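Local coordinates for NAD nucleotidase (Haemophilus influenzae, PDB 3ZTV), which hydrolyses NAD to adenosine and nicotinamide riboside in the periplasm, combining NAD pyrophosphatase with 5'-nucleotidase activity, at residues R389-A392 against E393-N397; S548-K551 against F552-H556. All blocks are in the same frame, centred on the assembly; numbering follows the deposited sequence.

Contact 1 (R389-A392 against E393-N397)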
loop_
_atom_site.group_PDB
_atom_site.type_symbol
_atom_site.label_atom_id
_atom_site.label_comp_id
_atom_site.label_asym_id
_atom_site.label_seq_id
_atom_site.Cartn_x
_atom_site.Cartn_y
_atom_site.Cartn_z
ATOM N N ARG A 389 19.181 29.327 -21.940
ATOM C CA ARG A 389 17.742 29.062 -21.891
ATOM C C ARG A 389 17.412 27.781 -22.664
ATOM O O ARG A 389 16.634 26.949 -22.198
ATOM C CB ARG A 389 16.936 30.261 -22.414
ATOM C CG ARG A 389 15.421 30.103 -22.332
ATOM C CD ARG A 389 14.837 29.616 -23.644
ATOM N NE ARG A 389 13.401 29.344 -23.563
ATOM C CZ ARG A 389 12.448 30.139 -24.045
ATOM N NH1 ARG A 389 12.758 31.283 -24.640
ATOM N NH2 ARG A 389 11.177 29.785 -23.925
ATOM N N PHE A 390 18.014 27.617 -23.837
ATOM C CA PHE A 390 17.848 26.398 -24.617
ATOM C C PHE A 390 18.226 25.151 -23.802
ATOM O O PHE A 390 17.473 24.175 -23.746
ATOM C CB PHE A 390 18.710 26.486 -25.877
ATOM C CG PHE A 390 18.441 25.406 -26.881
ATOM C CD1 PHE A 390 17.311 24.618 -26.790
ATOM C CD2 PHE A 390 19.318 25.194 -27.933
ATOM C CE1 PHE A 390 17.068 23.629 -27.714
ATOM C CE2 PHE A 390 19.079 24.205 -28.863
ATOM C CZ PHE A 390 17.949 23.421 -28.755
ATOM N N ILE A 391 19.401 25.180 -23.183
ATOM C CA ILE A 391 19.831 24.041 -22.383
ATOM C C ILE A 391 18.846 23.790 -21.239
ATOM O O ILE A 391 18.496 22.642 -20.951
ATOM C CB ILE A 391 21.276 24.207 -21.862
ATOM C CG1 ILE A 391 22.253 24.292 -23.041
ATOM C CG2 ILE A 391 21.639 23.046 -20.946
ATOM C CD1 ILE A 391 22.127 23.155 -24.004
ATOM N N ALA A 392 18.381 24.857 -20.594
ATOM C CA ALA A 392 17.372 24.703 -19.545
ATOM C C ALA A 392 16.106 24.032 -20.083
ATOM O O ALA A 392 15.505 23.199 -19.401
ATOM C CB ALA A 392 17.047 26.044 -18.891
ATOM N N GLU A 393 15.715 24.375 -21.304
ATOM C CA GLU A 393 14.552 23.732 -21.930
ATOM C C GLU A 393 14.766 22.230 -22.167
ATOM O O GLU A 393 13.830 21.442 -22.036
ATOM C CB GLU A 393 14.153 24.430 -23.239
ATOM C CG GLU A 393 13.744 25.895 -23.087
ATOM C CD GLU A 393 12.325 26.091 -22.566
ATOM O OE1 GLU A 393 11.581 25.099 -22.395
ATOM O OE2 GLU A 393 11.958 27.261 -22.322
ATOM N N THR A 394 15.989 21.829 -22.515
ATOM C CA THR A 394 16.263 20.404 -22.714
ATOM C C THR A 394 16.127 19.645 -21.392
ATOM O O THR A 394 15.682 18.500 -21.364
ATOM C CB THR A 394 17.656 20.143 -23.356
ATOM O OG1 THR A 394 18.695 20.392 -22.407
ATOM C CG2 THR A 394 17.869 21.019 -24.604
ATOM N N MET A 395 16.489 20.297 -20.296
ATOM C CA MET A 395 16.348 19.713 -18.969
ATOM C C MET A 395 14.876 19.638 -18.549
ATOM O O MET A 395 14.425 18.649 -17.971
ATOM C CB MET A 395 17.140 20.547 -17.964
ATOM C CG MET A 395 18.635 20.592 -18.265
ATOM S SD MET A 395 19.508 22.018 -17.589
ATOM C CE MET A 395 19.497 21.584 -15.860
ATOM N N TYR A 396 14.138 20.703 -18.836
ATOM C CA TYR A 396 12.724 20.788 -18.484
ATOM C C TYR A 396 11.931 19.682 -19.170
ATOM O O TYR A 396 10.984 19.131 -18.605
ATOM C CB TYR A 396 12.207 22.169 -18.884
ATOM C CG TYR A 396 10.744 22.440 -18.617
ATOM C CD1 TYR A 396 10.313 22.918 -17.385
ATOM C CD2 TYR A 396 9.799 22.256 -19.613
ATOM C CE1 TYR A 396 8.970 23.189 -17.150
ATOM C CE2 TYR A 396 8.465 22.525 -19.392
ATOM C CZ TYR A 396 8.060 22.995 -18.162
ATOM O OH TYR A 396 6.723 23.257 -17.953
ATOM N N ASN A 397 12.344 19.333 -20.381
ATOM C CA ASN A 397 11.680 18.306 -21.174
ATOM C C ASN A 397 11.832 16.877 -20.639
ATOM O O ASN A 397 11.069 15.994 -21.016
ATOM C CB ASN A 397 12.185 18.378 -22.617
ATOM C CG ASN A 397 11.618 17.281 -23.495
ATOM O OD1 ASN A 397 10.444 17.312 -23.864
ATOM N ND2 ASN A 397 12.458 16.311 -23.853
#

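Contact 2 (S548-K551 against F552-H556)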
loop_
_atom_site.group_PDB
_atom_site.type_symbol
_atom_site.label_atom_id
_atom_site.label_comp_id
_atom_site.label_asym_id
_atom_site.label_seq_id
_atom_site.Cartn_x
_atom_site.Cartn_y
_atom_site.Cartn_z
ATOM N N SER A 548 20.049 14.629 -22.778
ATOM C CA SER A 548 18.846 15.468 -22.725
ATOM C C SER A 548 18.735 16.333 -23.981
ATOM O O SER A 548 17.654 16.489 -24.563
ATOM C CB SER A 548 18.881 16.368 -21.490
ATOM O OG SER A 548 18.830 15.610 -20.296
ATOM N N PHE A 549 19.865 16.885 -24.407
ATOM C CA PHE A 549 19.896 17.700 -25.610
ATOM C C PHE A 549 19.497 16.877 -26.826
ATOM O O PHE A 549 18.702 17.325 -27.647
ATOM C CB PHE A 549 21.267 18.338 -25.812
ATOM C CG PHE A 549 21.246 19.483 -26.782
ATOM C CD1 PHE A 549 21.149 19.251 -28.141
ATOM C CD2 PHE A 549 21.263 20.791 -26.330
ATOM C CE1 PHE A 549 21.107 20.300 -29.036
ATOM C CE2 PHE A 549 21.221 21.845 -27.224
ATOM C CZ PHE A 549 21.140 21.594 -28.577
ATOM N N ILE A 550 20.032 15.664 -26.932
ATOM C CA ILE A 550 19.646 14.755 -28.009
ATOM C C ILE A 550 18.133 14.460 -28.017
ATOM O O ILE A 550 17.491 14.503 -29.069
ATOM C CB ILE A 550 20.464 13.448 -27.951
ATOM C CG1 ILE A 550 21.904 13.718 -28.383
ATOM C CG2 ILE A 550 19.835 12.370 -28.813
ATOM C CD1 ILE A 550 22.878 12.651 -27.916
ATOM N N LYS A 551 17.559 14.166 -26.852
ATOM C CA LYS A 551 16.109 13.945 -26.775
ATOM C C LYS A 551 15.319 15.158 -27.265
ATOM O O LYS A 551 14.300 15.022 -27.948
ATOM C CB LYS A 551 15.677 13.641 -25.345
ATOM C CG LYS A 551 16.155 12.326 -24.794
ATOM C CD LYS A 551 15.505 12.084 -23.442
ATOM C CE LYS A 551 16.097 10.872 -22.757
ATOM N NZ LYS A 551 15.439 10.616 -21.443
ATOM N N PHE A 552 15.766 16.346 -26.881
ATOM C CA PHE A 552 15.084 17.573 -27.273
ATOM C C PHE A 552 15.055 17.722 -28.792
ATOM O O PHE A 552 14.017 18.043 -29.372
ATOM C CB PHE A 552 15.735 18.786 -26.604
ATOM C CG PHE A 552 15.023 20.085 -26.871
ATOM C CD1 PHE A 552 15.334 20.836 -27.989
ATOM C CD2 PHE A 552 14.053 20.555 -25.999
ATOM C CE1 PHE A 552 14.686 22.030 -28.246
ATOM C CE2 PHE A 552 13.405 21.753 -26.246
ATOM C CZ PHE A 552 13.725 22.490 -27.373
ATOM N N MET A 553 16.188 17.480 -29.443
ATOM C CA MET A 553 16.226 17.575 -30.895
ATOM C C MET A 553 15.373 16.498 -31.562
ATOM O O MET A 553 14.787 16.732 -32.614
ATOM C CB MET A 553 17.667 17.531 -31.416
ATOM C CG MET A 553 18.541 18.699 -30.967
ATOM S SD MET A 553 17.872 20.324 -31.392
ATOM C CE MET A 553 17.531 20.142 -33.143
ATOM N N LYS A 554 15.302 15.317 -30.961
ATOM C CA LYS A 554 14.437 14.272 -31.503
ATOM C C LYS A 554 12.973 14.701 -31.458
ATOM O O LYS A 554 12.183 14.327 -32.324
ATOM C CB LYS A 554 14.609 12.961 -30.739
ATOM C CG LYS A 554 15.920 12.238 -31.007
ATOM C CD LYS A 554 15.940 10.894 -30.291
ATOM C CE LYS A 554 17.227 10.131 -30.559
ATOM N NZ LYS A 554 17.270 9.552 -31.925
ATOM N N LYS A 555 12.623 15.489 -30.447
ATOM C CA LYS A 555 11.255 15.979 -30.290
ATOM C C LYS A 555 11.002 17.160 -31.218
ATOM O O LYS A 555 9.886 17.348 -31.715
ATOM C CB LYS A 555 10.997 16.387 -28.839
ATOM C CG LYS A 555 9.543 16.725 -28.536
ATOM C CD LYS A 555 9.349 17.162 -27.088
ATOM C CE LYS A 555 9.987 18.518 -26.832
ATOM N NZ LYS A 555 9.472 19.204 -25.604
ATOM N N HIS A 556 12.047 17.955 -31.444
ATOM C CA HIS A 556 11.977 19.115 -32.326
ATOM C C HIS A 556 12.977 18.978 -33.465
ATOM O O HIS A 556 13.955 19.727 -33.517
ATOM C CB HIS A 556 12.317 20.391 -31.556
ATOM C CG HIS A 556 11.376 20.703 -30.436
ATOM N ND1 HIS A 556 11.713 20.526 -29.112
ATOM C CD2 HIS A 556 10.118 21.203 -30.442
ATOM C CE1 HIS A 556 10.701 20.902 -28.350
ATOM N NE2 HIS A 556 9.719 21.310 -29.132
#

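Contact 1 (R389-A392 against E393-N397)
Arg389 and Glu393, one turn apart on helix 386-396, give a clear example of the i to i+4 salt bridge. The arginine reaches it side-on: NE lies 2.8 Å from Glu393 OE2 and NH2 3.1 Å from the same Glu393 OE2, so both nitrogens grip a single oxygen. That oxygen stays in the guanidinium plane, whereas the carboxylate is turned by 40°, and NE comes in on its anti side while NH2 approaches from above the carboxylate plane. A bend at chi2 in each residue brings the two charged ends together. The guanidinium is further held by Ser564 O at NH1 and by a cation-pi contact with Tyr562.

Phe390 keeps the helical bond, its O accepting from Thr394 N at 3.0 Å. Its ring meets the Thr394 methyl obliquely, CE1 4.1 Å from Thr394 CG2, the two side chains crossing at about a right angle.

Ile391 offers its carbonyl to two donors. Met395 N approaches Ile391 O at 3.2 Å, and Thr394 OG1 lies nearer to Ile391 O, at 2.7 Å, in the carbonyl plane and on a lone pair. Thr394 chi1 of 73° places the hydroxyl there. Ile391 CG2 also meets Met395 SD at 4.1 Å.

Ala392 O accepts from Tyr396 N at 2.9 Å and from Thr405 OG1 on the adjoining strand.

Two N-H groups on one oxygen thus hold the Arg389 and Glu393 ends against each other on the more exposed flank, while on the buried one the helix's own backbone satisfies the Thr394 hydroxyl.

Contact 2 (S548-K551 against F552-H556)
Phe552 continues the turn begun by Ser548, its N donating to Ser548 O at 3.0 Å, while its CB rests 3.5 Å from Phe549 O. Its ring leads away from 548-551, and one face receives His556 ND1, displaced toward the rim. The same imidazole nitrogen makes only a weak bond to Phe552 O, which His556 N engages more closely; His556 is the first residue to abandon helical backbone angles.

Met553 carries the main side-chain contact. Its N bonds Phe549 O at 3.1 Å, and the two side chains then run next to each other in the same direction. Met553 CG touches Phe549 CE1 at 3.6 Å. The bend at chi2 (-56°) brings the sulfur alongside the ring, with SD 5.0 Å from the centroid of the Phe549 ring and 52° off the ring normal, an oblique Met-aromatic contact. Val358 and Ile361 of strand 357-362 pack on Met553 from outside the helix.

Lys554 follows Ile550 in the same i to i+4 manner. Its N donates to Ile550 O, and its aliphatic chain lies alongside the isoleucine, CE meeting Ile550 CG2 at 3.9 Å, before a turn at chi4 carries the amine away.

Lys555 N bonds Lys551 O at 3.0 Å, less straight at 141°. Lys551 NZ forms a salt bridge with Glu398, whose carboxylate also accepts from Ser548 OG.

Altogether this is the C-terminal end of an amphipathic helix, its aromatic and sulfur-bearing face turned into the C-terminal domain of the 5'-nucleotidase family fold and its lysines spread along the other flank.

Overall arrangement
Contacts 1 and 2 illustrate how two amphipathic helices, 386-396 and 545-555, pack together; their centres lie 10 Å apart. At the seam, Phe390 CE2 comes 3.3 Å from Phe549 CZ, the rings meeting edge-to-face, and Ile391 CD1 lies 3.4 Å from Phe549 CD2. A polar link joins the two contacts, Asn397 OD1 lying 2.7 Å from Lys555 NZ in a probable hydrogen bond. Both lie within reach of the site's components: the side chain of Ile391 in contact 1 is about 9 Å from bound adenosine, while that of Lys551 in contact 2 is about 13 Å from a zinc ion. Neither contact binds the ligand directly.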